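Local structure of oxalate biosynthetic component 1 (Burkholderia thailandensis, 5IKY) at residues 731-734 with 735-738; 612-615 with 616-619; 722-725 with 726-729; 678-681 with 682-686; 639-643 with 644-648. The protein produces oxalate in quorum-sensing-dependent oxalogenesis, working as a bifunctional serine hydrolase with an additional lyase activity. All coordinates share one frame; numbering follows the deposited sequence.

Interaction 1. Residues 731-734 with 735-738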
loop_
_atom_site.group_PDB
_atom_site.type_symbol
_atom_site.label_atom_id
_atom_site.label_comp_id
_atom_site.label_asym_id
_atom_site.label_seq_id
_atom_site.Cartn_x
_atom_site.Cartn_y
_atom_site.Cartn_z
ATOM N N LEU A 731 -22.186 -23.911 15.321
ATOM C CA LEU A 731 -22.857 -24.377 16.530
ATOM C C LEU A 731 -23.147 -25.869 16.463
ATOM O O LEU A 731 -22.963 -26.589 17.445
ATOM C CB LEU A 731 -24.155 -23.604 16.757
ATOM C CG LEU A 731 -23.993 -22.193 17.321
ATOM C CD1 LEU A 731 -25.318 -21.460 17.312
ATOM C CD2 LEU A 731 -23.424 -22.253 18.728
ATOM N N GLU A 732 -23.597 -26.328 15.301
ATOM C CA GLU A 732 -23.886 -27.742 15.106
ATOM C C GLU A 732 -22.617 -28.573 15.293
ATOM O O GLU A 732 -22.655 -29.676 15.842
ATOM C CB GLU A 732 -24.492 -27.980 13.722
ATOM C CG GLU A 732 -24.084 -29.286 13.059
ATOM C CD GLU A 732 -24.740 -29.478 11.704
ATOM O OE1 GLU A 732 -24.928 -28.470 10.988
ATOM O OE2 GLU A 732 -25.075 -30.633 11.360
ATOM N N LEU A 733 -21.490 -28.014 14.866
ATOM C CA LEU A 733 -20.201 -28.679 15.011
ATOM C C LEU A 733 -19.720 -28.645 16.461
ATOM O O LEU A 733 -18.921 -29.483 16.880
ATOM C CB LEU A 733 -19.162 -28.028 14.094
ATOM C CG LEU A 733 -18.119 -28.947 13.459
ATOM C CD1 LEU A 733 -18.798 -30.033 12.635
ATOM C CD2 LEU A 733 -17.161 -28.143 12.598
ATOM N N ARG A 734 -20.211 -27.670 17.221
ATOM C CA ARG A 734 -19.811 -27.504 18.615
ATOM C C ARG A 734 -20.621 -28.415 19.536
ATOM O O ARG A 734 -20.147 -28.830 20.595
ATOM C CB ARG A 734 -19.969 -26.045 19.048
ATOM C CG ARG A 734 -19.243 -25.702 20.341
ATOM C CD ARG A 734 -19.558 -24.286 20.805
ATOM N NE ARG A 734 -18.646 -23.849 21.859
ATOM C CZ ARG A 734 -18.776 -24.169 23.142
ATOM N NH1 ARG A 734 -19.785 -24.933 23.540
ATOM N NH2 ARG A 734 -17.895 -23.725 24.029
ATOM N N ASP A 735 -21.844 -28.724 19.118
ATOM C CA ASP A 735 -22.743 -29.557 19.908
ATOM C C ASP A 735 -22.337 -31.030 19.875
ATOM O O ASP A 735 -22.829 -31.832 20.667
ATOM C CB ASP A 735 -24.180 -29.396 19.409
ATOM C CG ASP A 735 -24.719 -27.996 19.627
ATOM O OD1 ASP A 735 -23.930 -27.108 20.016
ATOM O OD2 ASP A 735 -25.929 -27.781 19.407
ATOM N N ARG A 736 -21.441 -31.379 18.957
ATOM C CA ARG A 736 -20.952 -32.749 18.848
ATOM C C ARG A 736 -19.541 -32.882 19.410
ATOM O O ARG A 736 -18.877 -33.897 19.204
ATOM C CB ARG A 736 -20.963 -33.218 17.391
ATOM C CG ARG A 736 -22.287 -33.050 16.671
ATOM C CD ARG A 736 -22.308 -33.895 15.409
ATOM N NE ARG A 736 -21.007 -33.910 14.744
ATOM C CZ ARG A 736 -20.688 -33.152 13.700
ATOM N NH1 ARG A 736 -21.578 -32.313 13.188
ATOM N NH2 ARG A 736 -19.479 -33.237 13.164
ATOM N N SER A 737 -19.082 -31.852 20.112
ATOM C CA SER A 737 -17.732 -31.860 20.662
ATOM C C SER A 737 -17.747 -31.831 22.184
ATOM O O SER A 737 -18.793 -31.624 22.802
ATOM C CB SER A 737 -16.931 -30.668 20.131
ATOM O OG SER A 737 -17.432 -29.445 20.644
ATOM N N ASN A 738 -16.580 -32.042 22.783
ATOM C CA ASN A 738 -16.431 -31.898 24.225
ATOM C C ASN A 738 -15.949 -30.493 24.565
ATOM O O ASN A 738 -15.045 -30.310 25.381
ATOM C CB ASN A 738 -15.471 -32.951 24.784
ATOM C CG ASN A 738 -14.117 -32.929 24.104
ATOM O OD1 ASN A 738 -13.987 -32.470 22.969
ATOM N ND2 ASN A 738 -13.099 -33.430 24.796
#
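R734 and S737 are the first and last residues of a type I beta turn that takes the chain off the C-terminal end of helix 715-734. The carbonyl of R734 is gripped twice by S737: OG of S737 donates to O of R734 at 2.8 Å, and N of S737 reaches the same O at 3.2 Å. Both donors come from one face of the carbonyl plane, the amide well above it. S737 can do this because its hydroxyl sits between its own N and carbonyl carbon (chi1 68°), turned back toward the helix. Two residues earlier, the D735 amide continues the helical pattern by bonding to O of L731 at 2.9 Å. The R734 side chain runs out extended, and its NE forms a salt bridge with D615.

On the flank, R736 folds back over the last helical turn. Its guanidinium NH2 lies 3.3 Å from CD1 of L733, and its NH1 is 3.9 Å from CG of E732. E732 and R736 run side by side in the same direction, but their flat ends stand almost perpendicular, and OE2 of E732 stays 4.3 Å from NH1 of R736, beyond a salt bridge. OD1 of D735 is modelled 2.8 Å from O of L731, although both are acceptors.

The two S737 bonds to one carbonyl, with the D735 amide bond and the R734-D615 salt bridge, hold the helix end, while E732 and R736 probably add only loose electrostatic attraction. The D735 carboxylate, if charged, would meet the L731 carbonyl unfavourably.

Interaction 2. Residues 612-615 with 616-619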
loop_
_atom_site.group_PDB
_atom_site.type_symbol
_atom_site.label_atom_id
_atom_site.label_comp_id
_atom_site.label_asym_id
_atom_site.label_seq_id
_atom_site.Cartn_x
_atom_site.Cartn_y
_atom_site.Cartn_z
ATOM N N GLU A 612 -11.766 -19.161 19.752
ATOM C CA GLU A 612 -12.605 -20.303 20.096
ATOM C C GLU A 612 -12.322 -21.513 19.211
ATOM O O GLU A 612 -13.146 -22.421 19.112
ATOM C CB GLU A 612 -14.084 -19.922 19.991
ATOM C CG GLU A 612 -14.487 -18.732 20.848
ATOM C CD GLU A 612 -15.916 -18.291 20.595
ATOM O OE1 GLU A 612 -16.450 -17.503 21.406
ATOM O OE2 GLU A 612 -16.507 -18.728 19.584
ATOM N N GLU A 613 -11.155 -21.523 18.573
ATOM C CA GLU A 613 -10.764 -22.629 17.703
ATOM C C GLU A 613 -10.556 -23.913 18.507
ATOM O O GLU A 613 -10.663 -25.018 17.972
ATOM C CB GLU A 613 -9.493 -22.271 16.924
ATOM C CG GLU A 613 -9.022 -23.322 15.919
ATOM C CD GLU A 613 -9.981 -23.523 14.754
ATOM O OE1 GLU A 613 -10.890 -22.686 14.559
ATOM O OE2 GLU A 613 -9.821 -24.526 14.027
ATOM N N LEU A 614 -10.274 -23.760 19.800
ATOM C CA LEU A 614 -10.050 -24.902 20.683
ATOM C C LEU A 614 -11.318 -25.725 20.908
ATOM O O LEU A 614 -11.250 -26.849 21.406
ATOM C CB LEU A 614 -9.495 -24.431 22.028
ATOM C CG LEU A 614 -8.027 -24.004 22.044
ATOM C CD1 LEU A 614 -7.658 -23.400 23.389
ATOM C CD2 LEU A 614 -7.125 -25.184 21.720
ATOM N N ASP A 615 -12.467 -25.165 20.542
ATOM C CA ASP A 615 -13.741 -25.866 20.677
ATOM C C ASP A 615 -13.789 -27.115 19.798
ATOM O O ASP A 615 -14.547 -28.046 20.069
ATOM C CB ASP A 615 -14.906 -24.936 20.327
ATOM C CG ASP A 615 -15.076 -23.808 21.329
ATOM O OD1 ASP A 615 -14.148 -23.577 22.132
ATOM O OD2 ASP A 615 -16.139 -23.149 21.309
ATOM N N ARG A 616 -12.974 -27.127 18.747
ATOM C CA ARG A 616 -12.913 -28.258 17.828
ATOM C C ARG A 616 -11.895 -29.301 18.283
ATOM O O ARG A 616 -11.858 -30.413 17.755
ATOM C CB ARG A 616 -12.572 -27.779 16.414
ATOM C CG ARG A 616 -13.657 -26.937 15.761
ATOM C CD ARG A 616 -13.174 -26.325 14.454
ATOM N NE ARG A 616 -12.741 -27.338 13.496
ATOM C CZ ARG A 616 -11.646 -27.237 12.750
ATOM N NH1 ARG A 616 -10.868 -26.169 12.855
ATOM N NH2 ARG A 616 -11.327 -28.206 11.902
ATOM N N TYR A 617 -11.072 -28.938 19.262
ATOM C CA TYR A 617 -10.030 -29.832 19.759
ATOM C C TYR A 617 -10.530 -30.693 20.916
ATOM O O TYR A 617 -11.154 -30.194 21.853
ATOM C CB TYR A 617 -8.798 -29.031 20.187
ATOM C CG TYR A 617 -8.041 -28.419 19.026
ATOM C CD1 TYR A 617 -8.520 -27.287 18.378
ATOM C CD2 TYR A 617 -6.849 -28.973 18.579
ATOM C CE1 TYR A 617 -7.834 -26.725 17.314
ATOM C CE2 TYR A 617 -6.155 -28.416 17.518
ATOM C CZ TYR A 617 -6.653 -27.294 16.888
ATOM O OH TYR A 617 -5.966 -26.738 15.831
ATOM N N GLU A 618 -10.251 -31.990 20.838
ATOM C CA GLU A 618 -10.711 -32.947 21.839
ATOM C C GLU A 618 -10.041 -32.718 23.191
ATOM O O GLU A 618 -10.708 -32.625 24.221
ATOM C CB GLU A 618 -10.445 -34.377 21.361
ATOM C CG GLU A 618 -10.996 -35.457 22.277
ATOM C CD GLU A 618 -12.378 -35.926 21.862
ATOM O OE1 GLU A 618 -12.487 -37.046 21.321
ATOM O OE2 GLU A 618 -13.353 -35.175 22.076
ATOM N N ASP A 619 -8.715 -32.629 23.178
ATOM C CA ASP A 619 -7.943 -32.449 24.403
ATOM C C ASP A 619 -7.590 -30.980 24.623
ATOM O O ASP A 619 -6.416 -30.628 24.744
ATOM C CB ASP A 619 -6.668 -33.293 24.357
ATOM C CG ASP A 619 -6.947 -34.757 24.069
ATOM O OD1 ASP A 619 -8.076 -35.219 24.342
ATOM O OD2 ASP A 619 -6.035 -35.448 23.563
#
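Two backbone hydrogen bonds, each spanning three residues, join E613 to R616 and L614 to Y617. N of R616 donates to O of E613 at 3.2 Å, and N of Y617 to O of L614 at 3.0 Å. This short repeat is that of a 3-10 turn, here within the cap-domain connection between helices 592-602 and 629-641.

Contacts of the Y617 ring are of two sorts. It turns an edge to the E613 carbonyl, with CD1 of Y617 3.1 Å from O of E613. The carbon contacts are longer: CE1 of Y617 comes 3.9 Å from CG of E613, and the same CD1 of Y617 also lies 4.2 Å from CD2 of L614, the leucine and tyrosine side chains crossing at a slant. Beyond the turn, Y617 also leans on P631 and N635 of helix 629-641.

The charged pair is E613 with R616. E613 bends at chi2 (66°), which curls its carboxylate toward the edge of the guanidinium, and the two planes are 70° apart. OE2 of E613 and NH1 of R616 form a salt bridge, but they are modelled too close together, so their exact positions are doubtful. R616 has further partners: NH2 pairs with E639 and NE bonds to O of Q678.

Interaction 3. Residues 722-725 with 726-729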
loop_
_atom_site.group_PDB
_atom_site.type_symbol
_atom_site.label_atom_id
_atom_site.label_comp_id
_atom_site.label_asym_id
_atom_site.label_seq_id
_atom_site.Cartn_x
_atom_site.Cartn_y
_atom_site.Cartn_z
ATOM N N LEU A 722 -24.063 -13.851 5.983
ATOM C CA LEU A 722 -22.988 -14.833 5.892
ATOM C C LEU A 722 -22.626 -15.393 7.263
ATOM O O LEU A 722 -22.469 -16.602 7.427
ATOM C CB LEU A 722 -21.753 -14.217 5.236
ATOM C CG LEU A 722 -21.869 -13.935 3.740
ATOM C CD1 LEU A 722 -20.608 -13.262 3.216
ATOM C CD2 LEU A 722 -22.153 -15.221 2.990
ATOM N N TYR A 723 -22.493 -14.509 8.247
ATOM C CA TYR A 723 -22.174 -14.936 9.607
ATOM C C TYR A 723 -23.352 -15.648 10.259
ATOM O O TYR A 723 -23.169 -16.456 11.166
ATOM C CB TYR A 723 -21.737 -13.745 10.460
ATOM C CG TYR A 723 -20.260 -13.449 10.349
ATOM C CD1 TYR A 723 -19.317 -14.374 10.780
ATOM C CD2 TYR A 723 -19.806 -12.250 9.812
ATOM C CE1 TYR A 723 -17.966 -14.118 10.676
ATOM C CE2 TYR A 723 -18.453 -11.982 9.709
ATOM C CZ TYR A 723 -17.537 -12.920 10.146
ATOM O OH TYR A 723 -16.189 -12.667 10.050
ATOM N N HIS A 724 -24.560 -15.341 9.797
ATOM C CA HIS A 724 -25.755 -16.034 10.262
ATOM C C HIS A 724 -25.661 -17.519 9.930
ATOM O O HIS A 724 -25.851 -18.374 10.795
ATOM C CB HIS A 724 -27.009 -15.424 9.635
ATOM C CG HIS A 724 -28.291 -15.989 10.163
ATOM N ND1 HIS A 724 -28.703 -17.279 9.904
ATOM C CD2 HIS A 724 -29.259 -15.432 10.927
ATOM C CE1 HIS A 724 -29.866 -17.493 10.493
ATOM N NE2 HIS A 724 -30.226 -16.388 11.119
ATOM N N ALA A 725 -25.364 -17.816 8.668
ATOM C CA ALA A 725 -25.200 -19.194 8.226
ATOM C C ALA A 725 -23.968 -19.817 8.870
ATOM O O ALA A 725 -23.955 -21.006 9.192
ATOM C CB ALA A 725 -25.099 -19.258 6.710
ATOM N N LEU A 726 -22.935 -19.002 9.057
ATOM C CA LEU A 726 -21.687 -19.459 9.655
ATOM C C LEU A 726 -21.904 -19.818 11.121
ATOM O O LEU A 726 -21.305 -20.764 11.629
ATOM C CB LEU A 726 -20.602 -18.387 9.517
ATOM C CG LEU A 726 -19.141 -18.843 9.454
ATOM C CD1 LEU A 726 -18.293 -17.783 8.770
ATOM C CD2 LEU A 726 -18.590 -19.142 10.837
ATOM N N ARG A 727 -22.765 -19.060 11.793
ATOM C CA ARG A 727 -23.100 -19.333 13.185
ATOM C C ARG A 727 -23.810 -20.674 13.317
ATOM O O ARG A 727 -23.463 -21.491 14.168
ATOM C CB ARG A 727 -23.979 -18.219 13.760
ATOM C CG ARG A 727 -24.448 -18.473 15.187
ATOM C CD ARG A 727 -25.754 -17.748 15.477
ATOM N NE ARG A 727 -26.712 -17.922 14.389
ATOM C CZ ARG A 727 -27.407 -19.035 14.169
ATOM N NH1 ARG A 727 -28.254 -19.100 13.151
ATOM N NH2 ARG A 727 -27.256 -20.085 14.964
ATOM N N GLU A 728 -24.808 -20.886 12.464
ATOM C CA GLU A 728 -25.597 -22.113 12.467
ATOM C C GLU A 728 -24.734 -23.355 12.264
ATOM O O GLU A 728 -24.868 -24.340 12.991
ATOM C CB GLU A 728 -26.670 -22.049 11.380
ATOM C CG GLU A 728 -27.383 -23.366 11.124
ATOM C CD GLU A 728 -28.693 -23.474 11.874
ATOM O OE1 GLU A 728 -28.951 -22.622 12.750
ATOM O OE2 GLU A 728 -29.468 -24.410 11.582
ATOM N N LEU A 729 -23.848 -23.301 11.275
ATOM C CA LEU A 729 -23.009 -24.445 10.935
ATOM C C LEU A 729 -21.950 -24.724 12.000
ATOM O O LEU A 729 -21.586 -25.876 12.233
ATOM C CB LEU A 729 -22.338 -24.228 9.577
ATOM C CG LEU A 729 -23.254 -24.255 8.352
ATOM C CD1 LEU A 729 -22.463 -23.970 7.090
ATOM C CD2 LEU A 729 -23.968 -25.592 8.245
#
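H724 and R727 lie side by side on one flank of helix 715-734, pointing the same way. With CG anti to its own N (chi1 -174°), the H724 imidazole leans toward the next turn, where NH1 of R727 stands over one ring face, nearer the rim than the centre and 3.5 Å from CE1 of H724. The guanidinium meets the ring almost perpendicularly, with planes 88° apart, so that its edge rather than its face looks at the imidazole. The R727 chain leaves anti as well but bends at chi3 (46°), which brings the guanidinium back over the helix. There NH1 of R727 also passes 3.4 Å from O of H724, at an angle too poor for a hydrogen bond. A long salt bridge of 3.6 Å leads from NH1 of R727 to OE1 of E728. H724 also makes an edge-to-face contact with H854.

Y723 and L726 form a second side-by-side pair. CD1 of L726 lies 4.1 Å from CD1 of Y723 and equally far from CE1, so a single methyl approaches the CD1-CE1 bond of the ring obliquely. L726 and L729 continue into contacts with L684 and L687 of helix 682-690, while A725 presents only its methyl to L687 and I557.

Beneath the side chains runs an unbroken ladder of four backbone bonds, including N of L726 to O of L722 at 2.9 Å and N of L729 to O of A725 at 3.1 Å. This i to i+4 pattern is that of a regular alpha helix, here a largely buried part of helix 715-734, with helices 554-560, 682-690 and 849-860 around it.

Interaction 4. Residues 678-681 with 682-686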
loop_
_atom_site.group_PDB
_atom_site.type_symbol
_atom_site.label_atom_id
_atom_site.label_comp_id
_atom_site.label_asym_id
_atom_site.label_seq_id
_atom_site.Cartn_x
_atom_site.Cartn_y
_atom_site.Cartn_z
ATOM N N GLN A 678 -14.977 -33.464 13.603
ATOM C CA GLN A 678 -14.947 -32.047 13.948
ATOM C C GLN A 678 -14.458 -31.229 12.756
ATOM O O GLN A 678 -14.275 -30.015 12.858
ATOM C CB GLN A 678 -14.060 -31.798 15.169
ATOM C CG GLN A 678 -14.771 -31.984 16.502
ATOM C CD GLN A 678 -15.918 -31.006 16.695
ATOM O OE1 GLN A 678 -15.719 -29.792 16.708
ATOM N NE2 GLN A 678 -17.126 -31.535 16.849
ATOM N N PHE A 679 -14.242 -31.905 11.629
ATOM C CA PHE A 679 -13.865 -31.228 10.393
ATOM C C PHE A 679 -15.015 -30.375 9.880
ATOM O O PHE A 679 -16.172 -30.795 9.908
ATOM C CB PHE A 679 -13.451 -32.231 9.310
ATOM C CG PHE A 679 -12.062 -32.779 9.479
ATOM C CD1 PHE A 679 -11.192 -32.241 10.414
ATOM C CD2 PHE A 679 -11.622 -33.829 8.689
ATOM C CE1 PHE A 679 -9.912 -32.749 10.563
ATOM C CE2 PHE A 679 -10.345 -34.339 8.832
ATOM C CZ PHE A 679 -9.489 -33.797 9.770
ATOM N N LYS A 680 -14.690 -29.176 9.414
ATOM C CA LYS A 680 -15.687 -28.287 8.838
ATOM C C LYS A 680 -16.131 -28.801 7.473
ATOM O O LYS A 680 -15.297 -29.129 6.629
ATOM C CB LYS A 680 -15.128 -26.869 8.712
ATOM C CG LYS A 680 -14.702 -26.252 10.032
ATOM C CD LYS A 680 -13.926 -24.964 9.816
ATOM C CE LYS A 680 -13.502 -24.352 11.140
ATOM N NZ LYS A 680 -12.668 -23.135 10.945
ATOM N N PRO A 681 -17.452 -28.881 7.256
ATOM C CA PRO A 681 -17.998 -29.231 5.940
ATOM C C PRO A 681 -17.661 -28.169 4.894
ATOM O O PRO A 681 -17.261 -27.063 5.257
ATOM C CB PRO A 681 -19.507 -29.305 6.189
ATOM C CG PRO A 681 -19.735 -28.457 7.395
ATOM C CD PRO A 681 -18.514 -28.643 8.248
ATOM N N LEU A 682 -17.822 -28.506 3.617
ATOM C CA LEU A 682 -17.452 -27.606 2.523
ATOM C C LEU A 682 -18.130 -26.222 2.575
ATOM O O LEU A 682 -17.441 -25.207 2.462
ATOM C CB LEU A 682 -17.738 -28.280 1.174
ATOM C CG LEU A 682 -17.514 -27.457 -0.097
ATOM C CD1 LEU A 682 -16.062 -27.025 -0.213
ATOM C CD2 LEU A 682 -17.942 -28.250 -1.324
ATOM N N PRO A 683 -19.469 -26.164 2.749
ATOM C CA PRO A 683 -20.088 -24.829 2.755
ATOM C C PRO A 683 -19.608 -23.932 3.897
ATOM O O PRO A 683 -19.565 -22.713 3.731
ATOM C CB PRO A 683 -21.582 -25.132 2.909
ATOM C CG PRO A 683 -21.739 -26.529 2.425
ATOM C CD PRO A 683 -20.488 -27.226 2.853
ATOM N N LEU A 684 -19.257 -24.524 5.034
ATOM C CA LEU A 684 -18.745 -23.748 6.158
ATOM C C LEU A 684 -17.391 -23.133 5.814
ATOM O O LEU A 684 -17.119 -21.981 6.153
ATOM C CB LEU A 684 -18.637 -24.618 7.413
ATOM C CG LEU A 684 -17.998 -23.983 8.653
ATOM C CD1 LEU A 684 -18.620 -22.630 8.963
ATOM C CD2 LEU A 684 -18.141 -24.914 9.845
ATOM N N ARG A 685 -16.548 -23.901 5.133
ATOM C CA ARG A 685 -15.236 -23.409 4.732
ATOM C C ARG A 685 -15.385 -22.299 3.699
ATOM O O ARG A 685 -14.581 -21.365 3.658
ATOM C CB ARG A 685 -14.370 -24.544 4.179
ATOM C CG ARG A 685 -14.152 -25.692 5.159
ATOM C CD ARG A 685 -12.952 -26.551 4.772
ATOM N NE ARG A 685 -13.109 -27.165 3.457
ATOM C CZ ARG A 685 -13.677 -28.347 3.245
ATOM N NH1 ARG A 685 -14.149 -29.051 4.265
ATOM N NH2 ARG A 685 -13.776 -28.824 2.010
ATOM N N CYS A 686 -16.424 -22.401 2.873
ATOM C CA CYS A 686 -16.698 -21.387 1.863
ATOM C C CYS A 686 -17.107 -20.073 2.513
ATOM O O CYS A 686 -16.625 -19.005 2.130
ATOM C CB CYS A 686 -17.793 -21.856 0.905
ATOM S SG CYS A 686 -18.271 -20.617 -0.330
#
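K680 and L684 cross at a slant: the lysine's aliphatic root lies against one branch of the leucine, with CG of K680 3.7 Å from CD2 of L684. The leucine's CG is anti to its N (chi1 175°), which turns that methyl back toward the incoming loop. P681 slants across the same leucine from another direction, its ring atom CG resting 4.0 Å from CB of L684. Beyond its root the K680 chain runs fully extended, and NZ forms a salt bridge with E688, one turn beyond L684 on helix 682-690.

P681 occupies the N-cap position of this helix in the cap domain. Its carbonyl opens the helical bonding: N of R685 donates to O of P681 at 3.2 Å, and N of L684 makes a weak bond to the same oxygen.

R685 comes back toward the loop from the other flank. Bent at chi3 (-61°), it sets its guanidinium edge against the K680 carbonyl, and NH1 of R685 makes a weak hydrogen bond to O of K680, short at 2.6 Å but strongly bent. One guanidinium face lies over CA of L682. The main charge partner is E572 of helix 562-579, which takes NH2 of R685.

Interaction 5. Residues 639-643 with 644-648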
loop_
_atom_site.group_PDB
_atom_site.type_symbol
_atom_site.label_atom_id
_atom_site.label_comp_id
_atom_site.label_asym_id
_atom_site.label_seq_id
_atom_site.Cartn_x
_atom_site.Cartn_y
_atom_site.Cartn_z
ATOM N N GLU A 639 -7.560 -31.095 7.038
ATOM C CA GLU A 639 -8.971 -30.840 6.779
ATOM C C GLU A 639 -9.262 -30.761 5.282
ATOM O O GLU A 639 -10.385 -31.011 4.845
ATOM C CB GLU A 639 -9.399 -29.546 7.472
ATOM C CG GLU A 639 -10.891 -29.397 7.685
ATOM C CD GLU A 639 -11.230 -28.174 8.517
ATOM O OE1 GLU A 639 -10.475 -27.179 8.450
ATOM O OE2 GLU A 639 -12.242 -28.212 9.245
ATOM N N LEU A 640 -8.242 -30.418 4.502
ATOM C CA LEU A 640 -8.399 -30.247 3.061
ATOM C C LEU A 640 -8.034 -31.501 2.269
ATOM O O LEU A 640 -8.612 -31.766 1.216
ATOM C CB LEU A 640 -7.549 -29.071 2.573
ATOM C CG LEU A 640 -8.277 -27.747 2.324
ATOM C CD1 LEU A 640 -9.016 -27.283 3.573
ATOM C CD2 LEU A 640 -7.299 -26.683 1.846
ATOM N N LEU A 641 -7.077 -32.271 2.779
ATOM C CA LEU A 641 -6.556 -33.416 2.043
ATOM C C LEU A 641 -7.364 -34.692 2.278
ATOM O O LEU A 641 -7.559 -35.485 1.358
ATOM C CB LEU A 641 -5.089 -33.652 2.407
ATOM C CG LEU A 641 -4.139 -32.493 2.095
ATOM C CD1 LEU A 641 -2.689 -32.926 2.231
ATOM C CD2 LEU A 641 -4.405 -31.932 0.709
ATOM N N VAL A 642 -7.827 -34.885 3.509
ATOM C CA VAL A 642 -8.598 -36.076 3.868
ATOM C C VAL A 642 -9.875 -36.292 3.035
ATOM O O VAL A 642 -10.101 -37.402 2.552
ATOM C CB VAL A 642 -8.977 -36.061 5.373
ATOM C CG1 VAL A 642 -10.076 -37.073 5.668
ATOM C CG2 VAL A 642 -7.751 -36.336 6.227
ATOM N N PRO A 643 -10.711 -35.246 2.856
ATOM C CA PRO A 643 -11.947 -35.508 2.102
ATOM C C PRO A 643 -11.701 -35.911 0.649
ATOM O O PRO A 643 -12.547 -36.573 0.047
ATOM C CB PRO A 643 -12.690 -34.167 2.162
ATOM C CG PRO A 643 -12.085 -33.433 3.303
ATOM C CD PRO A 643 -10.653 -33.848 3.319
ATOM N N ARG A 644 -10.555 -35.520 0.101
ATOM C CA ARG A 644 -10.258 -35.768 -1.305
ATOM C C ARG A 644 -9.473 -37.061 -1.496
ATOM O O ARG A 644 -9.301 -37.532 -2.622
ATOM C CB ARG A 644 -9.486 -34.586 -1.894
ATOM C CG ARG A 644 -10.007 -33.239 -1.424
ATOM C CD ARG A 644 -9.494 -32.097 -2.280
ATOM N NE ARG A 644 -9.880 -30.801 -1.726
ATOM C CZ ARG A 644 -11.086 -30.257 -1.864
ATOM N NH1 ARG A 644 -11.347 -29.075 -1.327
ATOM N NH2 ARG A 644 -12.031 -30.893 -2.543
ATOM N N GLY A 645 -8.998 -37.630 -0.395
ATOM C CA GLY A 645 -8.298 -38.901 -0.440
ATOM C C GLY A 645 -6.787 -38.777 -0.460
ATOM O O GLY A 645 -6.081 -39.775 -0.610
ATOM N N TYR A 646 -6.285 -37.556 -0.314
ATOM C CA TYR A 646 -4.844 -37.335 -0.267
ATOM C C TYR A 646 -4.249 -37.834 1.046
ATOM O O TYR A 646 -4.916 -37.846 2.081
ATOM C CB TYR A 646 -4.512 -35.854 -0.452
ATOM C CG TYR A 646 -4.772 -35.320 -1.841
ATOM C CD1 TYR A 646 -4.125 -35.856 -2.946
ATOM C CD2 TYR A 646 -5.652 -34.265 -2.045
ATOM C CE1 TYR A 646 -4.355 -35.364 -4.217
ATOM C CE2 TYR A 646 -5.889 -33.766 -3.311
ATOM C CZ TYR A 646 -5.237 -34.318 -4.393
ATOM O OH TYR A 646 -5.472 -33.823 -5.655
ATOM N N SER A 647 -2.987 -38.244 0.995
ATOM C CA SER A 647 -2.282 -38.686 2.189
ATOM C C SER A 647 -2.000 -37.513 3.121
ATOM O O SER A 647 -1.577 -36.445 2.679
ATOM C CB SER A 647 -0.973 -39.384 1.815
ATOM O OG SER A 647 -0.142 -39.555 2.952
ATOM N N ILE A 648 -2.247 -37.719 4.410
ATOM C CA ILE A 648 -1.909 -36.728 5.421
ATOM C C ILE A 648 -0.814 -37.275 6.328
ATOM O O ILE A 648 -0.622 -36.795 7.444
ATOM C CB ILE A 648 -3.130 -36.331 6.271
ATOM C CG1 ILE A 648 -3.674 -37.549 7.022
ATOM C CG2 ILE A 648 -4.209 -35.709 5.396
ATOM C CD1 ILE A 648 -4.738 -37.215 8.042
#
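L641 fills the hollow between Y646 and I648, which the chain forms after reversing at R644-G645. Its CB is 3.7 Å from CB of Y646 and likewise 3.7 Å from CG2 of I648. Further out, CD2 of L641 slips beside the Y646 ring, 3.8 Å from CD2 of Y646, the two side chains crossing at about a right angle. I648 forms the next bump, its CD1 and CG2 both lying against CG2 of V642. Its CG1 stands between its own N and carbonyl carbon (chi1 62°), and from there CD1 of I648 lies 3.6 Å from CG2 of V642.

The reversal is a Schellman motif ending helix 629-641 of the cap domain, with G645 as the residue of positive phi. Its two defining bonds run from N of Y646 to O of L641 (3.0 Å) and from N of G645 to O of V642 (3.2 Å). N of R644 also donates to the L641 carbonyl, reaching it from the opposite face to Y646, so this oxygen is held between two donors, with a weak third bond from N of G645.

On the side facing helix 562-579 the R644 chain, extended from CG to NE, runs across the L640 carbonyl, CG of R644 being 3.3 Å from O of L640. It delivers the guanidinium to D573 and E572 of that helix, against which L640 and L641 also pack.

All five contacts are local and cluster in one region of the chain. Interaction 3 is buried and mid-helix, mixing backbone bonds, one tyrosine-leucine contact and a histidine-arginine pair; interaction 2 is a surface turn with more charge, and interactions 1, 4 and 5 are partly buried helix ends. Interactions 1 and 3 share helix 715-734, whose L726 and L729 pack on L684 of interaction 4. Helix 682-690 starts in interaction 4 with a proline carbonyl, whereas the exits in interactions 1 and 5 use a type I beta turn with a serine hydroxyl bond and a Schellman glycine. Polar bonds join interactions 1 and 4 (Q678 to L733), 4 and 5 (E639 to the K680 amide), and 1 and 2 (N738 to E618).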